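Local coordinates for CMP/dCMP-type deaminase domain-containing protein (Aspergillus oryzae RIB40, PDB 7DS1), which probably catalyses the zinc-dependent deamination of the ribitylaminopyrimidine phosphate DARIPP, a step of riboflavin biosynthesis, at residues A[24-29]-A[97-102]; A[28-33]-A[60-65]; A[44-49]-A[86-91]. All blocks are in the same frame, centred on the assembly; numbering follows the deposited sequence. Where two conformers were deposited one is given.

From the N terminus, the chain leaves helix 4-16 and passes through 24-29 into strand 29-36, so interactions 1 and 2 both begin here and share Val-28 and Gly-29. Strand 46-52 then pairs antiparallel with 29-36, and helix 62-73 follows; its first turn packs back on 28-33, closing interaction 2. The loop 86-91 returns to 44-49 in interaction 3, whose segments alternate with those of interaction 2. Strand 91-97 leads to 97-102, where interaction 1 closes the widest loop, with interaction 3 nested inside it. Interactions 1 and 2 both touch zinc and ligand; interaction 3 lies on the surface at edge strand 46-52, its centre about 17 Å from that of interaction 2.

Interaction 1: residues A[24-29]-A[97-102]; sequences TNFRVG and VTMEPC. With ZN (zinc ion), chain B; HJL ([(2~{R},3~{S},4~{S})-5-[[2,5-bis(azanyl)-6-oxidanylidene-1~{H}-pyrimidin-4-yl]amino]-2,3,4-tris(oxidanyl)pentyl] dihydrogen phosphate), chain C.
Met-99 reaches from the turn after strand 91-97 to Val-28 and Phe-26, which line the pocket of the bound pyrimidine. Its CB lies 3.9 Å from Val-28 CG2, and CG passes near the ligand amino nitrogen N2. Two extended torsions carry the chain outward, and a bend at chi3 (-56°) then folds the thioether onto the aromatic ring. SD sits obliquely above one side of that ring, 3.6 Å from Phe-26 CD2, as a Met-aromatic contact. The terminal CE completes the cover with a CH-pi contact, 4.2 Å from the centroid of the Phe-26 ring. At the edge of the same ring, near its plane, ligand N1' approaches Phe-26 CD2 to 3.4 Å, so the ring meets the methionine with a face and the ligand with an edge. Val-28 faces both ways: CG1 touches Thr-98 OG1, while CG2 packs on ligand N3 at 3.4 Å.

The backbones also join: Thr-98 N donates to Gly-29 O at 3.1 Å. The Thr-98 hydroxyl donates to a water that in turn donates to Arg-27 O, a second bridge between the segments. Farther along, ligand N2 makes a weak bond to Glu-100 O, while Cys-102 SG binds the zinc ion at 2.3 Å and Cys-102 N donates to the zinc-bound water. His-61 and Cys-112 complete the protein ligands of the metal. The Pro-101 and Cys-102 pair opens the cysteine half of the zinc site characteristic of the cytidine deaminase fold, and the Phe, Val and Met side chains form a wall of its substrate pocket.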
loop_
_atom_site.group_PDB
_atom_site.type_symbol
_atom_site.label_atom_id
_atom_site.label_comp_id
_atom_site.label_asym_id
_atom_site.label_seq_id
_atom_site.Cartn_x
_atom_site.Cartn_y
_atom_site.Cartn_z
ATOM N N THR A 24 5.295 -14.806 9.426
ATOM C CA THR A 24 6.442 -13.973 9.083
ATOM C C THR A 24 6.085 -12.649 8.423
ATOM O O THR A 24 7.001 -11.894 8.072
ATOM C CB THR A 24 7.398 -14.741 8.157
ATOM O OG1 THR A 24 6.670 -15.222 7.020
ATOM C CG2 THR A 24 8.038 -15.905 8.889
ATOM N N ASN A 25 4.804 -12.337 8.232
ATOM C CA ASN A 25 4.444 -11.116 7.521
ATOM C C ASN A 25 3.155 -10.546 8.113
ATOM O O ASN A 25 2.624 -11.056 9.104
ATOM C CB ASN A 25 4.320 -11.390 6.017
ATOM C CG ASN A 25 3.172 -12.327 5.686
ATOM O OD1 ASN A 25 2.506 -12.858 6.577
ATOM N ND2 ASN A 25 2.933 -12.525 4.398
ATOM N N PHE A 26 2.653 -9.481 7.489
ATOM C CA PHE A 26 1.463 -8.768 7.935
ATOM C C PHE A 26 0.378 -8.871 6.873
ATOM O O PHE A 26 0.664 -8.773 5.674
ATOM C CB PHE A 26 1.763 -7.278 8.188
ATOM C CG PHE A 26 2.747 -7.019 9.298
ATOM C CD1 PHE A 26 2.441 -7.343 10.611
ATOM C CD2 PHE A 26 3.962 -6.394 9.033
ATOM C CE1 PHE A 26 3.337 -7.085 11.639
ATOM C CE2 PHE A 26 4.862 -6.130 10.058
ATOM C CZ PHE A 26 4.554 -6.478 11.361
ATOM N N ARG A 27 -0.872 -9.027 7.314
ATOM C CA ARG A 27 -2.015 -9.041 6.401
ATOM C C ARG A 27 -2.443 -7.611 6.097
ATOM O O ARG A 27 -2.953 -6.910 6.977
ATOM C CB ARG A 27 -3.166 -9.830 7.010
ATOM C CG ARG A 27 -2.802 -11.271 7.305
ATOM C CD ARG A 27 -3.790 -11.875 8.273
ATOM N NE ARG A 27 -5.048 -12.246 7.628
ATOM C CZ ARG A 27 -6.250 -11.967 8.126
ATOM N NH1 ARG A 27 -6.358 -11.297 9.267
ATOM N NH2 ARG A 27 -7.345 -12.365 7.491
ATOM N N VAL A 28 -2.271 -7.199 4.840
ATOM C CA VAL A 28 -2.420 -5.811 4.413
ATOM C C VAL A 28 -3.259 -5.778 3.141
ATOM O O VAL A 28 -3.313 -6.758 2.393
ATOM C CB VAL A 28 -1.017 -5.182 4.203
ATOM C CG1 VAL A 28 -1.092 -3.769 3.637
ATOM C CG2 VAL A 28 -0.245 -5.167 5.516
ATOM N N GLY A 29 -3.950 -4.663 2.915
ATOM C CA GLY A 29 -4.660 -4.445 1.666
ATOM C C GLY A 29 -4.310 -3.092 1.085
ATOM O O GLY A 29 -3.978 -2.153 1.809
ATOM N N VAL A 97 -3.085 2.132 1.482
ATOM C CA VAL A 97 -2.553 0.885 2.037
ATOM C C VAL A 97 -2.836 0.883 3.535
ATOM O O VAL A 97 -2.666 1.910 4.192
ATOM C CB VAL A 97 -1.033 0.739 1.780
ATOM C CG1 VAL A 97 -0.594 -0.705 1.963
ATOM C CG2 VAL A 97 -0.628 1.241 0.390
ATOM N N THR A 98 -3.265 -0.258 4.094
ATOM C CA THR A 98 -3.589 -0.239 5.526
ATOM C C THR A 98 -2.351 0.082 6.356
ATOM O O THR A 98 -2.437 0.812 7.349
ATOM C CB THR A 98 -4.228 -1.544 6.027
ATOM O OG1 THR A 98 -3.369 -2.666 5.783
ATOM C CG2 THR A 98 -5.594 -1.772 5.401
ATOM N N MET A 99 -1.194 -0.429 5.940
ATOM C CA MET A 99 0.061 -0.266 6.658
ATOM C C MET A 99 1.051 0.505 5.797
ATOM O O MET A 99 1.069 0.358 4.569
ATOM C CB MET A 99 0.648 -1.633 7.026
ATOM C CG MET A 99 1.981 -1.585 7.765
ATOM S SD MET A 99 2.480 -3.238 8.287
ATOM C CE MET A 99 1.033 -3.710 9.244
ATOM N N GLU A 100 1.862 1.340 6.453
ATOM C CA GLU A 100 3.028 1.988 5.859
ATOM C C GLU A 100 3.797 1.023 4.958
ATOM O O GLU A 100 4.211 -0.048 5.423
ATOM C CB GLU A 100 3.937 2.485 6.982
ATOM C CG GLU A 100 5.193 3.201 6.527
ATOM C CD GLU A 100 6.063 3.583 7.701
ATOM O OE1 GLU A 100 5.917 2.962 8.782
ATOM O OE2 GLU A 100 6.895 4.502 7.558
ATOM N N PRO A 101 4.010 1.355 3.682
ATOM C CA PRO A 101 4.807 0.474 2.816
ATOM C C PRO A 101 6.197 0.218 3.384
ATOM O O PRO A 101 6.812 1.078 4.027
ATOM C CB PRO A 101 4.874 1.241 1.490
ATOM C CG PRO A 101 3.558 2.022 1.474
ATOM C CD PRO A 101 3.377 2.453 2.927
ATOM N N CYS A 102 6.686 -0.997 3.148
ATOM C CA CYS A 102 7.938 -1.437 3.744
ATOM C C CYS A 102 9.145 -0.820 3.046
ATOM O O CYS A 102 9.155 -0.634 1.821
ATOM C CB CYS A 102 8.035 -2.971 3.716
ATOM S SG CYS A 102 8.138 -3.787 2.050
HETATM ZN ZN ZN B . 6.022 -4.286 1.351
HETATM C C2 HJL C . 2.943 -4.272 4.046
HETATM C C4 HJL C . 2.380 -6.358 3.216
HETATM C C5 HJL C . 3.313 -6.953 4.092
HETATM C C6 HJL C . 4.055 -6.143 4.920
HETATM N N1 HJL C . 3.844 -4.783 4.862
HETATM N N2 HJL C . 2.752 -2.817 4.019
HETATM N N3 HJL C . 2.213 -5.033 3.204
HETATM N N5 HJL C . 3.494 -8.356 4.124
HETATM O O4 HJL C . 1.709 -7.058 2.456
HETATM C "C1'" HJL C . 6.314 -5.981 6.112
HETATM C "C2'" HJL C . 7.313 -6.836 6.916
HETATM C "C3'" HJL C . 7.709 -8.092 6.097
HETATM C "C4'" HJL C . 8.946 -8.756 6.798
HETATM C "C5'" HJL C . 9.200 -10.186 6.249
HETATM N "N1'" HJL C . 5.053 -6.728 5.840
HETATM O O1P HJL C . 7.357 -10.359 3.880
HETATM O "O2'" HJL C . 8.457 -6.095 7.193
HETATM O O2P HJL C . 9.433 -10.450 2.357
HETATM O "O3'" HJL C . 6.608 -8.959 6.070
HETATM O O3P HJL C . 8.696 -12.205 4.075
HETATM O "O4'" HJL C . 10.087 -8.015 6.579
HETATM O "O5'" HJL C . 9.591 -10.026 4.880
HETATM P PAN HJL C . 8.723 -10.777 3.777
HETATM O O HOH W 1 -4.020 -4.527 7.813
HETATM O O HOH W 2 4.629 -3.094 2.512
#

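Interaction 2: residues A[28-33]-A[60-65]; sequences VGAILV and THAEQC. With ZN (zinc ion), chain B; HJL ([(2~{R},3~{S},4~{S})-5-[[2,5-bis(azanyl)-6-oxidanylidene-1~{H}-pyrimidin-4-yl]amino]-2,3,4-tris(oxidanyl)pentyl] dihydrogen phosphate), chain C.
Ala-62, at the start of helix 62-73, presses its methyl against the beginning of strand 29-36: CB lies 3.3 Å from Val-28 O and also meets Val-28 CG1. Ala-30 CB packs beside it, 4.1 Å from Ala-62 CB, and lies 4.3 Å from Glu-63 CG. These small side chains bring helix and strand close together, with Gly-29 CA also against the Ala-62 methyl.

The helix start carries the histidine and glutamate of the zinc and ligand site. His-61 ND1 binds the zinc ion at 2.0 Å, while its NE2 donates almost straight (170°) to ligand phosphate O1P, which lies in the plane of the imidazole at its edge. Ligand C5 rests over the centre of one imidazole face, and Ala-62 N donates to ligand O4 at 2.9 Å. Glu-63 bends at chi2 (93°), which swings its carboxylate to the ligand: OE1 is 3.1 Å from ligand N3, and OE2 accepts a bond from the zinc-bound water.

Further out, Gln-64 holds the cap residue. His-61 N donates to Gln-64 OE1 at 3.0 Å, the nitrogen tilted out of the amide plane, and Arg-105 NH2 also binds that oxygen. Cys-65 N closes the first helical turn on His-61 O. Cys-102 and Cys-112 supply the remaining protein ligands of the metal. This is the His-Ala-Glu motif of zinc-dependent cytidine deaminases, set at the N terminus of a helix against the central sheet.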
loop_
_atom_site.group_PDB
_atom_site.type_symbol
_atom_site.label_atom_id
_atom_site.label_comp_id
_atom_site.label_asym_id
_atom_site.label_seq_id
_atom_site.Cartn_x
_atom_site.Cartn_y
_atom_site.Cartn_z
ATOM N N VAL A 28 -2.271 -7.199 4.840
ATOM C CA VAL A 28 -2.420 -5.811 4.413
ATOM C C VAL A 28 -3.259 -5.778 3.141
ATOM O O VAL A 28 -3.313 -6.758 2.393
ATOM C CB VAL A 28 -1.017 -5.182 4.203
ATOM C CG1 VAL A 28 -1.092 -3.769 3.637
ATOM C CG2 VAL A 28 -0.245 -5.167 5.516
ATOM N N GLY A 29 -3.950 -4.663 2.915
ATOM C CA GLY A 29 -4.660 -4.445 1.666
ATOM C C GLY A 29 -4.310 -3.092 1.085
ATOM O O GLY A 29 -3.978 -2.153 1.809
ATOM N N ALA A 30 -4.381 -3.007 -0.252
ATOM C CA ALA A 30 -3.970 -1.817 -0.994
ATOM C C ALA A 30 -4.911 -1.535 -2.160
ATOM O O ALA A 30 -5.370 -2.462 -2.828
ATOM C CB ALA A 30 -2.545 -1.974 -1.542
ATOM N N ILE A 31 -5.185 -0.248 -2.408
ATOM C CA ILE A 31 -6.052 0.180 -3.507
ATOM C C ILE A 31 -5.370 1.333 -4.232
ATOM O O ILE A 31 -5.013 2.334 -3.602
ATOM C CB ILE A 31 -7.443 0.628 -3.012
ATOM C CG1 ILE A 31 -8.205 -0.542 -2.382
ATOM C CG2 ILE A 31 -8.264 1.225 -4.172
ATOM C CD1 ILE A 31 -9.494 -0.115 -1.653
ATOM N N LEU A 32 -5.221 1.206 -5.550
ATOM C CA LEU A 32 -4.610 2.244 -6.374
ATOM C C LEU A 32 -5.708 3.045 -7.075
ATOM O O LEU A 32 -6.576 2.464 -7.738
ATOM C CB LEU A 32 -3.661 1.615 -7.394
ATOM C CG LEU A 32 -2.905 2.577 -8.313
ATOM C CD1 LEU A 32 -1.981 3.463 -7.503
ATOM C CD2 LEU A 32 -2.129 1.785 -9.362
ATOM N N VAL A 33 -5.676 4.371 -6.907
ATOM C CA VAL A 33 -6.747 5.264 -7.348
ATOM C C VAL A 33 -6.175 6.307 -8.299
ATOM O O VAL A 33 -5.094 6.853 -8.047
ATOM C CB VAL A 33 -7.414 5.960 -6.140
ATOM C CG1 VAL A 33 -8.476 6.968 -6.594
ATOM C CG2 VAL A 33 -8.035 4.923 -5.201
ATOM N N THR A 60 4.420 -12.346 -1.606
ATOM C CA THR A 60 4.002 -11.084 -2.204
ATOM C C THR A 60 3.302 -10.184 -1.193
ATOM O O THR A 60 2.471 -10.642 -0.405
ATOM C CB THR A 60 3.070 -11.321 -3.402
ATOM O OG1 THR A 60 1.946 -12.117 -2.994
ATOM C CG2 THR A 60 3.822 -12.048 -4.509
ATOM N N HIS A 61 3.626 -8.894 -1.238
ATOM C CA HIS A 61 2.980 -7.910 -0.386
ATOM C C HIS A 61 1.740 -7.331 -1.069
ATOM O O HIS A 61 1.538 -7.477 -2.278
ATOM C CB HIS A 61 3.967 -6.796 -0.029
ATOM C CG HIS A 61 4.955 -7.178 1.028
ATOM N ND1 HIS A 61 5.755 -6.258 1.671
ATOM C CD2 HIS A 61 5.265 -8.381 1.562
ATOM C CE1 HIS A 61 6.520 -6.877 2.551
ATOM N NE2 HIS A 61 6.241 -8.167 2.506
ATOM N N ALA A 62 0.904 -6.647 -0.272
ATOM C CA ALA A 62 -0.333 -6.065 -0.798
ATOM C C ALA A 62 -0.049 -5.086 -1.932
ATOM O O ALA A 62 -0.657 -5.171 -3.007
ATOM C CB ALA A 62 -1.111 -5.362 0.323
ATOM N N GLU A 63 0.867 -4.138 -1.701
ATOM C CA GLU A 63 1.172 -3.129 -2.717
ATOM C C GLU A 63 1.775 -3.778 -3.950
ATOM O O GLU A 63 1.502 -3.362 -5.082
ATOM C CB GLU A 63 2.141 -2.088 -2.149
ATOM C CG GLU A 63 1.708 -1.516 -0.805
ATOM C CD GLU A 63 2.295 -2.266 0.381
ATOM O OE1 GLU A 63 1.952 -3.454 0.583
ATOM O OE2 GLU A 63 3.107 -1.664 1.112
ATOM N N GLN A 64 2.613 -4.791 -3.733
ATOM C CA GLN A 64 3.210 -5.556 -4.821
ATOM C C GLN A 64 2.143 -6.253 -5.660
ATOM O O GLN A 64 2.186 -6.211 -6.896
ATOM C CB GLN A 64 4.187 -6.569 -4.225
ATOM C CG GLN A 64 4.886 -7.461 -5.231
ATOM C CD GLN A 64 5.775 -8.469 -4.546
ATOM O OE1 GLN A 64 5.757 -8.591 -3.316
ATOM N NE2 GLN A 64 6.571 -9.194 -5.328
ATOM N N CYS A 65 1.171 -6.899 -5.004
ATOM C CA CYS A 65 0.096 -7.561 -5.742
ATOM C C CYS A 65 -0.775 -6.549 -6.472
ATOM O O CYS A 65 -1.256 -6.817 -7.578
ATOM C CB CYS A 65 -0.757 -8.391 -4.784
ATOM S SG CYS A 65 0.076 -9.903 -4.264
HETATM ZN ZN ZN B . 6.022 -4.286 1.351
HETATM C C2 HJL C . 2.943 -4.272 4.046
HETATM C C4 HJL C . 2.380 -6.358 3.216
HETATM C C5 HJL C . 3.313 -6.953 4.092
HETATM C C6 HJL C . 4.055 -6.143 4.920
HETATM N N1 HJL C . 3.844 -4.783 4.862
HETATM N N2 HJL C . 2.752 -2.817 4.019
HETATM N N3 HJL C . 2.213 -5.033 3.204
HETATM N N5 HJL C . 3.494 -8.356 4.124
HETATM O O4 HJL C . 1.709 -7.058 2.456
HETATM C "C1'" HJL C . 6.314 -5.981 6.112
HETATM C "C2'" HJL C . 7.313 -6.836 6.916
HETATM C "C3'" HJL C . 7.709 -8.092 6.097
HETATM C "C4'" HJL C . 8.946 -8.756 6.798
HETATM C "C5'" HJL C . 9.200 -10.186 6.249
HETATM N "N1'" HJL C . 5.053 -6.728 5.840
HETATM O O1P HJL C . 7.357 -10.359 3.880
HETATM O "O2'" HJL C . 8.457 -6.095 7.193
HETATM O O2P HJL C . 9.433 -10.450 2.357
HETATM O "O3'" HJL C . 6.608 -8.959 6.070
HETATM O O3P HJL C . 8.696 -12.205 4.075
HETATM O "O4'" HJL C . 10.087 -8.015 6.579
HETATM O "O5'" HJL C . 9.591 -10.026 4.880
HETATM P PAN HJL C . 8.723 -10.777 3.777
HETATM O O HOH W 2 4.629 -3.094 2.512
#

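Interaction 3: residues A[44-49]-A[86-91]; sequences DDRIVS and PSEPDR
Arg-46 runs straight out from its strand with chi3 at -179°, whereas Arg-91 bends at chi3 (73°), and the two side chains, crossing at about a right angle, bring their guanidinium groups face to face. The planes differ by 3° and the centres lie 3.7 Å apart, with Arg-91 NH1 above the centre of the Arg-46 group and Arg-46 NE above that of Arg-91. Such a stack of like charges is probably eased by the acids around it.

Arg-91 grips Asp-44 end-on with two nitrogens. NH2 donates to Asp-44 O at 2.7 Å, and NH1 forms a salt bridge with Asp-44 OD2 at 3.0 Å, meeting the carboxylate from above its plane. Its NE binds Ser-34 OG, a third hold that fixes the flat group on strand 29-36. Glu-88 approaches the other arginine near its plane, OE2 standing 3.8 Å from Arg-46 NH1 as a long salt bridge.

At the other end of the contact Val-48 CG1 meets Pro-86 CD at 4.2 Å, a small apolar patch joined by Tyr-70 and Leu-93. A type I turn from Glu-88 to Arg-91 shapes the loop, with Lys-125 NZ bonded to Glu-88 O and Arg-91 O. Val-48 and Ser-49 form a classic beta bulge against Leu-32, so the contact ties the bulged outermost strand 46-52 to the loop entering strand 91-97, on the surface away from the zinc site.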
loop_
_atom_site.group_PDB
_atom_site.type_symbol
_atom_site.label_atom_id
_atom_site.label_comp_id
_atom_site.label_asym_id
_atom_site.label_seq_id
_atom_site.Cartn_x
_atom_site.Cartn_y
_atom_site.Cartn_z
ATOM N N ASP A 44 -15.547 11.062 -8.936
ATOM C CA ASP A 44 -14.696 10.985 -10.118
ATOM C C ASP A 44 -13.419 10.182 -9.905
ATOM O O ASP A 44 -12.673 9.991 -10.871
ATOM C CB ASP A 44 -14.309 12.377 -10.619
ATOM C CG ASP A 44 -13.899 12.366 -12.085
ATOM O OD1 ASP A 44 -14.668 11.821 -12.905
ATOM O OD2 ASP A 44 -12.809 12.878 -12.419
ATOM N N ASP A 45 -13.135 9.734 -8.680
ATOM C CA ASP A 45 -12.053 8.777 -8.474
ATOM C C ASP A 45 -12.279 7.560 -9.357
ATOM O O ASP A 45 -13.419 7.133 -9.567
ATOM C CB ASP A 45 -11.995 8.314 -7.016
ATOM C CG ASP A 45 -11.323 9.307 -6.089
ATOM O OD1 ASP A 45 -10.833 10.355 -6.555
ATOM O OD2 ASP A 45 -11.297 9.019 -4.874
ATOM N N ARG A 46 -11.190 6.996 -9.870
ATOM C CA ARG A 46 -11.232 5.743 -10.616
ATOM C C ARG A 46 -10.325 4.729 -9.932
ATOM O O ARG A 46 -9.163 5.032 -9.647
ATOM C CB ARG A 46 -10.787 5.954 -12.067
ATOM C CG ARG A 46 -11.602 6.997 -12.812
ATOM C CD ARG A 46 -10.882 7.468 -14.060
ATOM N NE ARG A 46 -11.645 8.487 -14.774
ATOM C CZ ARG A 46 -11.221 9.092 -15.880
ATOM N NH1 ARG A 46 -10.036 8.783 -16.391
ATOM N NH2 ARG A 46 -11.976 10.004 -16.469
ATOM N N ILE A 47 -10.848 3.533 -9.667
ATOM C CA ILE A 47 -10.015 2.463 -9.123
ATOM C C ILE A 47 -9.194 1.875 -10.265
ATOM O O ILE A 47 -9.750 1.437 -11.279
ATOM C CB ILE A 47 -10.864 1.378 -8.443
ATOM C CG1 ILE A 47 -11.774 1.986 -7.374
ATOM C CG2 ILE A 47 -9.961 0.286 -7.850
ATOM C CD1 ILE A 47 -11.029 2.655 -6.256
ATOM N N VAL A 48 -7.876 1.868 -10.101
ATOM C CA VAL A 48 -6.955 1.360 -11.111
ATOM C C VAL A 48 -6.562 -0.087 -10.833
ATOM O O VAL A 48 -6.450 -0.888 -11.762
ATOM C CB VAL A 48 -5.714 2.276 -11.185
ATOM C CG1 VAL A 48 -4.672 1.732 -12.161
ATOM C CG2 VAL A 48 -6.127 3.684 -11.572
ATOM N N SER A 49 -6.375 -0.440 -9.562
ATOM C CA SER A 49 -6.025 -1.805 -9.188
ATOM C C SER A 49 -6.222 -1.964 -7.687
ATOM O O SER A 49 -6.375 -0.987 -6.952
ATOM C CB SER A 49 -4.582 -2.150 -9.565
ATOM O OG SER A 49 -4.379 -3.550 -9.473
ATOM N N PRO A 86 -1.523 4.435 -16.059
ATOM C CA PRO A 86 -1.974 5.687 -16.674
ATOM C C PRO A 86 -1.125 6.854 -16.194
ATOM O O PRO A 86 -0.628 6.872 -15.064
ATOM C CB PRO A 86 -3.430 5.821 -16.212
ATOM C CG PRO A 86 -3.553 4.972 -14.995
ATOM C CD PRO A 86 -2.501 3.886 -15.103
ATOM N N SER A 87 -0.938 7.836 -17.085
ATOM C CA SER A 87 -0.190 9.037 -16.748
ATOM C C SER A 87 -0.856 10.201 -17.484
ATOM O O SER A 87 -0.358 10.718 -18.483
ATOM C CB SER A 87 1.288 8.907 -17.116
ATOM O OG SER A 87 2.015 10.030 -16.647
ATOM N N GLU A 88 -2.006 10.599 -16.992
ATOM C CA GLU A 88 -2.798 11.602 -17.682
ATOM C C GLU A 88 -2.509 12.981 -17.112
ATOM O O GLU A 88 -2.247 13.113 -15.914
ATOM C CB GLU A 88 -4.289 11.285 -17.548
ATOM C CG GLU A 88 -4.655 9.970 -18.210
ATOM C CD GLU A 88 -5.965 9.409 -17.720
ATOM O OE1 GLU A 88 -5.969 8.779 -16.644
ATOM O OE2 GLU A 88 -6.985 9.590 -18.418
ATOM N N PRO A 89 -2.548 14.016 -17.954
ATOM C CA PRO A 89 -2.128 15.345 -17.484
ATOM C C PRO A 89 -2.959 15.866 -16.325
ATOM O O PRO A 89 -2.414 16.556 -15.460
ATOM C CB PRO A 89 -2.269 16.227 -18.734
ATOM C CG PRO A 89 -3.147 15.462 -19.678
ATOM C CD PRO A 89 -2.883 14.012 -19.390
ATOM N N ASP A 90 -4.250 15.533 -16.260
ATOM C CA ASP A 90 -5.157 16.128 -15.285
ATOM C C ASP A 90 -5.408 15.236 -14.077
ATOM O O ASP A 90 -6.211 15.598 -13.212
ATOM C CB ASP A 90 -6.491 16.482 -15.958
ATOM C CG ASP A 90 -7.202 15.260 -16.530
ATOM O OD1 ASP A 90 -6.517 14.372 -17.068
ATOM O OD2 ASP A 90 -8.447 15.187 -16.445
ATOM N N ARG A 91 -4.726 14.097 -13.977
ATOM C CA ARG A 91 -4.984 13.140 -12.910
ATOM C C ARG A 91 -3.683 12.701 -12.257
ATOM O O ARG A 91 -2.605 12.785 -12.848
ATOM C CB ARG A 91 -5.733 11.904 -13.436
ATOM C CG ARG A 91 -6.983 12.256 -14.218
ATOM C CD ARG A 91 -7.775 11.012 -14.576
ATOM N NE ARG A 91 -8.435 10.474 -13.390
ATOM C CZ ARG A 91 -9.659 10.819 -13.001
ATOM N NH1 ARG A 91 -10.365 11.689 -13.708
ATOM N NH2 ARG A 91 -10.174 10.285 -11.901
#